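Local structure of luciferase-like enzymeAMP-CoA-ligase (Zophobas atratus, 4W8O) at residues D71-C76 against I88-L93; L62-I67 against L161-E166. The protein probably activates carboxylic acids with ATP and passes the acyl group to coenzyme A, as a luciferase-like member of the ANL superfamily. One frame throughout, in Å; residues are numbered along the deposited sequence.

In the fold
Interaction 1 and interaction 2 show a buried contact and an exposed one joined through a shared neighbour, helix 48-64. Their centres are 13 Å apart, and interaction 1 is nested in the chain between the two segments of interaction 2. Helix 48-64 runs into interaction 2 and leads on to strand 72-76 of interaction 1. Its Leu62 bridges the pair: Leu62 CD1 lies 3.4 Å from Ser90 OG, and Leu62 CB lies 3.8 Å from Leu93 CD1. Neither contact includes a residue of the pocket that holds the polyether ligand, but strand 72-76 shares its mixed sheet with strand 179-184, just ahead of pocket residue Ser186.

Interaction 1: D71-C76 against I88-L93; sequences DVVCFC and IASSYL
Ser90 faces Val73 and Phe75 across the first half of a beta-alpha-beta crossover, in which helix 85-92 connects strand 72-76 to its parallel neighbour 96-99. The contact illustrates the packing of a helix on a sheet through a small side chain: the CA atoms of Val73 and Ser90 are 7.0 Å apart, with a serine as the helix residue that faces the strand. Starting at CB, the serine methylene lies 4.1 Å from Val73 CG2. One atom further on, OG approaches the end of the valine nearly in line with its CA-CB bond. Being close to that axis, it rests equally against both branches, 3.5 Å from CG1 and 3.5 Å from CG2. Ser90 holds OG anti to its own carbonyl carbon and beside the backbone N (chi1 -67°), which also directs it back along the helix. The approach to the valine is van der Waals packing, since the polar need of OG is met within its own helix by a hydrogen bond to the carbonyl O of Pro86.

Phe75, two residues along the strand on the same side of the sheet, completes the seat. Its ring also meets that of Phe122, the planes inclined by about 15°. Val97 of strand 96-99 touches Ser90 too. Toward the serine the phenylalanine offers an edge rather than a face, with OG near the ring plane and 4.1 Å from CZ.

Interaction 2: L62-I67 against L161-E166; sequences LQKKGI and LPCGDE
CD, CE and NZ of Lys64 are each anti to the atom three bonds back (chi4 174°), an extended chain that carries NZ well out from the helix and up to the 161-166 loop, where Cys163 CB lies 3.5 Å from Lys64 NZ. On the loop, Cys163 holds SG anti to its backbone N (chi1 173°). The modelled separation of NZ and SG is too short to be trusted, and the direct meeting of these two groups is doubtful. A water makes a more plausible link, though its second bond is weak and it may serve other acceptors instead. The water O accepts a hydrogen bond from Lys64 NZ at 2.9 Å. To Cys163 O the same water O makes the weak bond, 2.8 Å long.

The contact is a solvent-mediated one at the surface, between the end of helix 48-64 and the loop after helix 156-159; direct bonds join the same parts nearby. Arg57 of the same helix forms a salt bridge with Glu166, and Asn61 donates to the carbonyl O of Leu161. Behind Lys64 the helix terminates in an orderly way. Ile67 N bonds to Leu62 O at 3.1 Å and Gly66 N to Gln63 O at 3.0 Å, with Gly66 at positive phi: the Schellman motif with which many helices end.

Interaction 1: D71-C76 against I88-L93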
loop_
_atom_site.group_PDB
_atom_site.type_symbol
_atom_site.label_atom_id
_atom_site.label_comp_id
_atom_site.label_asym_id
_atom_site.label_seq_id
_atom_site.Cartn_x
_atom_site.Cartn_y
_atom_site.Cartn_z
ATOM N N ASP A 71 -0.766 11.909 -18.113
ATOM C CA ASP A 71 -0.756 10.517 -18.536
ATOM C C ASP A 71 -0.863 9.538 -17.381
ATOM O O ASP A 71 -0.464 9.837 -16.267
ATOM C CB ASP A 71 0.513 10.202 -19.321
ATOM C CG ASP A 71 0.595 10.967 -20.608
ATOM O OD1 ASP A 71 -0.380 10.923 -21.379
ATOM O OD2 ASP A 71 1.632 11.611 -20.853
ATOM N N VAL A 72 -1.403 8.365 -17.676
ATOM C CA VAL A 72 -1.437 7.234 -16.736
ATOM C C VAL A 72 -0.374 6.223 -17.148
ATOM O O VAL A 72 -0.293 5.854 -18.312
ATOM C CB VAL A 72 -2.809 6.536 -16.757
ATOM C CG1 VAL A 72 -2.807 5.268 -15.897
ATOM C CG2 VAL A 72 -3.890 7.494 -16.290
ATOM N N VAL A 73 0.441 5.779 -16.198
ATOM C CA VAL A 73 1.433 4.753 -16.460
ATOM C C VAL A 73 1.079 3.549 -15.596
ATOM O O VAL A 73 0.894 3.664 -14.382
ATOM C CB VAL A 73 2.868 5.215 -16.151
ATOM C CG1 VAL A 73 3.861 4.114 -16.497
ATOM C CG2 VAL A 73 3.195 6.483 -16.923
ATOM N N CYS A 74 0.984 2.399 -16.244
ATOM C CA CYS A 74 0.522 1.188 -15.610
ATOM C C CYS A 74 1.648 0.173 -15.420
ATOM O O CYS A 74 2.627 0.180 -16.163
ATOM C CB CYS A 74 -0.573 0.606 -16.482
ATOM S SG CYS A 74 -1.521 -0.676 -15.679
ATOM N N PHE A 75 1.510 -0.685 -14.416
ATOM C CA PHE A 75 2.524 -1.684 -14.076
ATOM C C PHE A 75 1.872 -3.039 -13.835
ATOM O O PHE A 75 0.873 -3.134 -13.120
ATOM C CB PHE A 75 3.312 -1.232 -12.839
ATOM C CG PHE A 75 3.917 0.118 -13.011
ATOM C CD1 PHE A 75 3.175 1.252 -12.749
ATOM C CD2 PHE A 75 5.196 0.254 -13.530
ATOM C CE1 PHE A 75 3.707 2.509 -12.968
ATOM C CE2 PHE A 75 5.732 1.502 -13.748
ATOM C CZ PHE A 75 4.994 2.628 -13.475
ATOM N N CYS A 76 2.416 -4.079 -14.460
ATOM C CA CYS A 76 1.998 -5.456 -14.180
ATOM C C CYS A 76 3.210 -6.347 -13.909
ATOM O O CYS A 76 3.808 -6.917 -14.831
ATOM C CB CYS A 76 1.174 -6.022 -15.327
ATOM S SG CYS A 76 0.375 -7.577 -14.877
ATOM N N ILE A 88 8.405 5.145 -9.657
ATOM C CA ILE A 88 9.056 6.300 -9.028
ATOM C C ILE A 88 9.360 7.354 -10.082
ATOM O O ILE A 88 9.102 8.540 -9.877
ATOM C CB ILE A 88 10.374 5.875 -8.331
ATOM C CG1 ILE A 88 10.077 5.020 -7.094
ATOM C CG2 ILE A 88 11.210 7.085 -7.937
ATOM C CD1 ILE A 88 11.226 4.124 -6.684
ATOM N N ALA A 89 9.918 6.902 -11.208
ATOM C CA ALA A 89 10.262 7.773 -12.328
ATOM C C ALA A 89 9.030 8.507 -12.864
ATOM O O ALA A 89 9.055 9.731 -13.067
ATOM C CB ALA A 89 10.916 6.949 -13.434
ATOM N N SER A 90 7.953 7.756 -13.079
ATOM C CA SER A 90 6.692 8.322 -13.558
ATOM C C SER A 90 6.137 9.352 -12.574
ATOM O O SER A 90 5.625 10.403 -12.976
ATOM C CB SER A 90 5.667 7.207 -13.782
ATOM O OG SER A 90 6.053 6.375 -14.859
ATOM N N SER A 91 6.248 9.048 -11.282
ATOM C CA SER A 91 5.842 9.979 -10.237
ATOM C C SER A 91 6.653 11.275 -10.249
ATOM O O SER A 91 6.108 12.326 -9.948
ATOM C CB SER A 91 5.918 9.313 -8.865
ATOM O OG SER A 91 4.946 8.286 -8.776
ATOM N N TYR A 92 7.938 11.206 -10.600
ATOM C CA TYR A 92 8.764 12.424 -10.745
ATOM C C TYR A 92 8.156 13.385 -11.762
ATOM O O TYR A 92 8.260 14.602 -11.615
ATOM C CB TYR A 92 10.198 12.118 -11.202
ATOM C CG TYR A 92 11.091 11.356 -10.241
ATOM C CD1 TYR A 92 10.826 11.306 -8.872
ATOM C CD2 TYR A 92 12.251 10.732 -10.707
ATOM C CE1 TYR A 92 11.666 10.624 -8.005
ATOM C CE2 TYR A 92 13.099 10.047 -9.849
ATOM C CZ TYR A 92 12.803 9.990 -8.500
ATOM O OH TYR A 92 13.634 9.315 -7.636
ATOM N N LEU A 93 7.529 12.832 -12.794
ATOM C CA LEU A 93 6.898 13.633 -13.845
ATOM C C LEU A 93 5.460 14.023 -13.524
ATOM O O LEU A 93 4.804 14.696 -14.326
ATOM C CB LEU A 93 6.945 12.873 -15.167
ATOM C CG LEU A 93 8.345 12.449 -15.602
ATOM C CD1 LEU A 93 8.271 11.699 -16.918
ATOM C CD2 LEU A 93 9.274 13.655 -15.721
#

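Interaction 2: L62-I67 against L161-E166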
loop_
_atom_site.group_PDB
_atom_site.type_symbol
_atom_site.label_atom_id
_atom_site.label_comp_id
_atom_site.label_asym_id
_atom_site.label_seq_id
_atom_site.Cartn_x
_atom_site.Cartn_y
_atom_site.Cartn_z
ATOM N N LEU A 62 11.316 8.736 -20.184
ATOM C CA LEU A 62 9.850 8.855 -20.248
ATOM C C LEU A 62 9.420 10.233 -20.778
ATOM O O LEU A 62 8.451 10.348 -21.528
ATOM C CB LEU A 62 9.218 8.595 -18.877
ATOM C CG LEU A 62 9.120 7.135 -18.418
ATOM C CD1 LEU A 62 8.657 7.075 -16.972
ATOM C CD2 LEU A 62 8.188 6.325 -19.305
ATOM N N GLN A 63 10.165 11.258 -20.387
ATOM C CA GLN A 63 9.918 12.630 -20.799
ATOM C C GLN A 63 10.104 12.788 -22.312
ATOM O O GLN A 63 9.304 13.438 -22.987
ATOM C CB GLN A 63 10.878 13.549 -20.031
ATOM C CG GLN A 63 10.536 15.024 -20.020
ATOM C CD GLN A 63 11.396 15.779 -19.012
ATOM O OE1 GLN A 63 12.625 15.773 -19.099
ATOM N NE2 GLN A 63 10.757 16.414 -18.045
ATOM N N LYS A 64 11.148 12.163 -22.841
ATOM C CA LYS A 64 11.411 12.188 -24.276
ATOM C C LYS A 64 10.323 11.456 -25.070
ATOM O O LYS A 64 10.067 11.803 -26.224
ATOM C CB LYS A 64 12.794 11.585 -24.577
ATOM C CG LYS A 64 13.950 12.416 -24.037
ATOM C CD LYS A 64 15.298 11.754 -24.286
ATOM C CE LYS A 64 16.429 12.670 -23.854
ATOM N NZ LYS A 64 17.761 12.016 -23.940
ATOM N N LYS A 65 9.693 10.456 -24.449
ATOM C CA LYS A 65 8.556 9.753 -25.056
ATOM C C LYS A 65 7.252 10.550 -24.999
ATOM O O LYS A 65 6.225 10.082 -25.487
ATOM C CB LYS A 65 8.321 8.400 -24.380
ATOM C CG LYS A 65 9.397 7.352 -24.596
ATOM C CD LYS A 65 8.998 6.094 -23.832
ATOM C CE LYS A 65 9.877 4.913 -24.172
ATOM N NZ LYS A 65 9.693 4.410 -25.554
ATOM N N GLY A 66 7.282 11.725 -24.373
ATOM C CA GLY A 66 6.135 12.623 -24.336
ATOM C C GLY A 66 5.243 12.477 -23.111
ATOM O O GLY A 66 4.133 13.010 -23.106
ATOM N N ILE A 67 5.723 11.769 -22.079
ATOM C CA ILE A 67 4.973 11.592 -20.833
ATOM C C ILE A 67 4.935 12.889 -20.032
ATOM O O ILE A 67 5.957 13.547 -19.841
ATOM C CB ILE A 67 5.578 10.467 -19.951
ATOM C CG1 ILE A 67 5.443 9.104 -20.641
ATOM C CG2 ILE A 67 4.924 10.423 -18.571
ATOM C CD1 ILE A 67 4.028 8.598 -20.817
ATOM N N LEU A 161 18.989 3.781 -19.828
ATOM C CA LEU A 161 20.152 4.310 -20.543
ATOM C C LEU A 161 20.363 5.771 -20.158
ATOM O O LEU A 161 19.439 6.577 -20.293
ATOM C CB LEU A 161 19.974 4.208 -22.066
ATOM C CG LEU A 161 19.946 2.810 -22.700
ATOM C CD1 LEU A 161 19.552 2.919 -24.168
ATOM C CD2 LEU A 161 21.274 2.073 -22.546
ATOM N N PRO A 162 21.570 6.116 -19.672
ATOM C CA PRO A 162 21.818 7.495 -19.271
ATOM C C PRO A 162 21.815 8.447 -20.460
ATOM O O PRO A 162 22.448 8.169 -21.470
ATOM C CB PRO A 162 23.212 7.437 -18.639
ATOM C CG PRO A 162 23.854 6.239 -19.231
ATOM C CD PRO A 162 22.750 5.259 -19.471
ATOM N N CYS A 163 21.077 9.543 -20.336
ATOM C CA CYS A 163 21.102 10.618 -21.320
ATOM C C CYS A 163 20.342 11.815 -20.780
ATOM O O CYS A 163 19.401 11.669 -19.996
ATOM C CB CYS A 163 20.508 10.186 -22.667
ATOM S SG CYS A 163 20.338 11.549 -23.853
ATOM N N GLY A 164 20.754 13.001 -21.215
ATOM C CA GLY A 164 20.186 14.238 -20.717
ATOM C C GLY A 164 20.944 14.706 -19.497
ATOM O O GLY A 164 21.889 14.056 -19.043
ATOM N N ASP A 165 20.522 15.846 -18.973
ATOM C CA ASP A 165 21.164 16.444 -17.823
ATOM C C ASP A 165 20.601 15.787 -16.563
ATOM O O ASP A 165 19.640 16.271 -15.964
ATOM C CB ASP A 165 20.925 17.958 -17.833
ATOM C CG ASP A 165 21.857 18.704 -16.906
ATOM O OD1 ASP A 165 22.367 18.094 -15.937
ATOM O OD2 ASP A 165 22.070 19.911 -17.150
ATOM N N GLU A 166 21.207 14.668 -16.183
ATOM C CA GLU A 166 20.788 13.925 -14.999
ATOM C C GLU A 166 20.980 14.767 -13.753
ATOM O O GLU A 166 20.159 14.740 -12.837
ATOM C CB GLU A 166 21.574 12.619 -14.873
ATOM C CG GLU A 166 21.236 11.606 -15.955
ATOM C CD GLU A 166 22.175 10.414 -15.970
ATOM O OE1 GLU A 166 22.438 9.824 -14.901
ATOM O OE2 GLU A 166 22.641 10.053 -17.068
HETATM O O HOH W 1 17.400 10.420 -21.492
#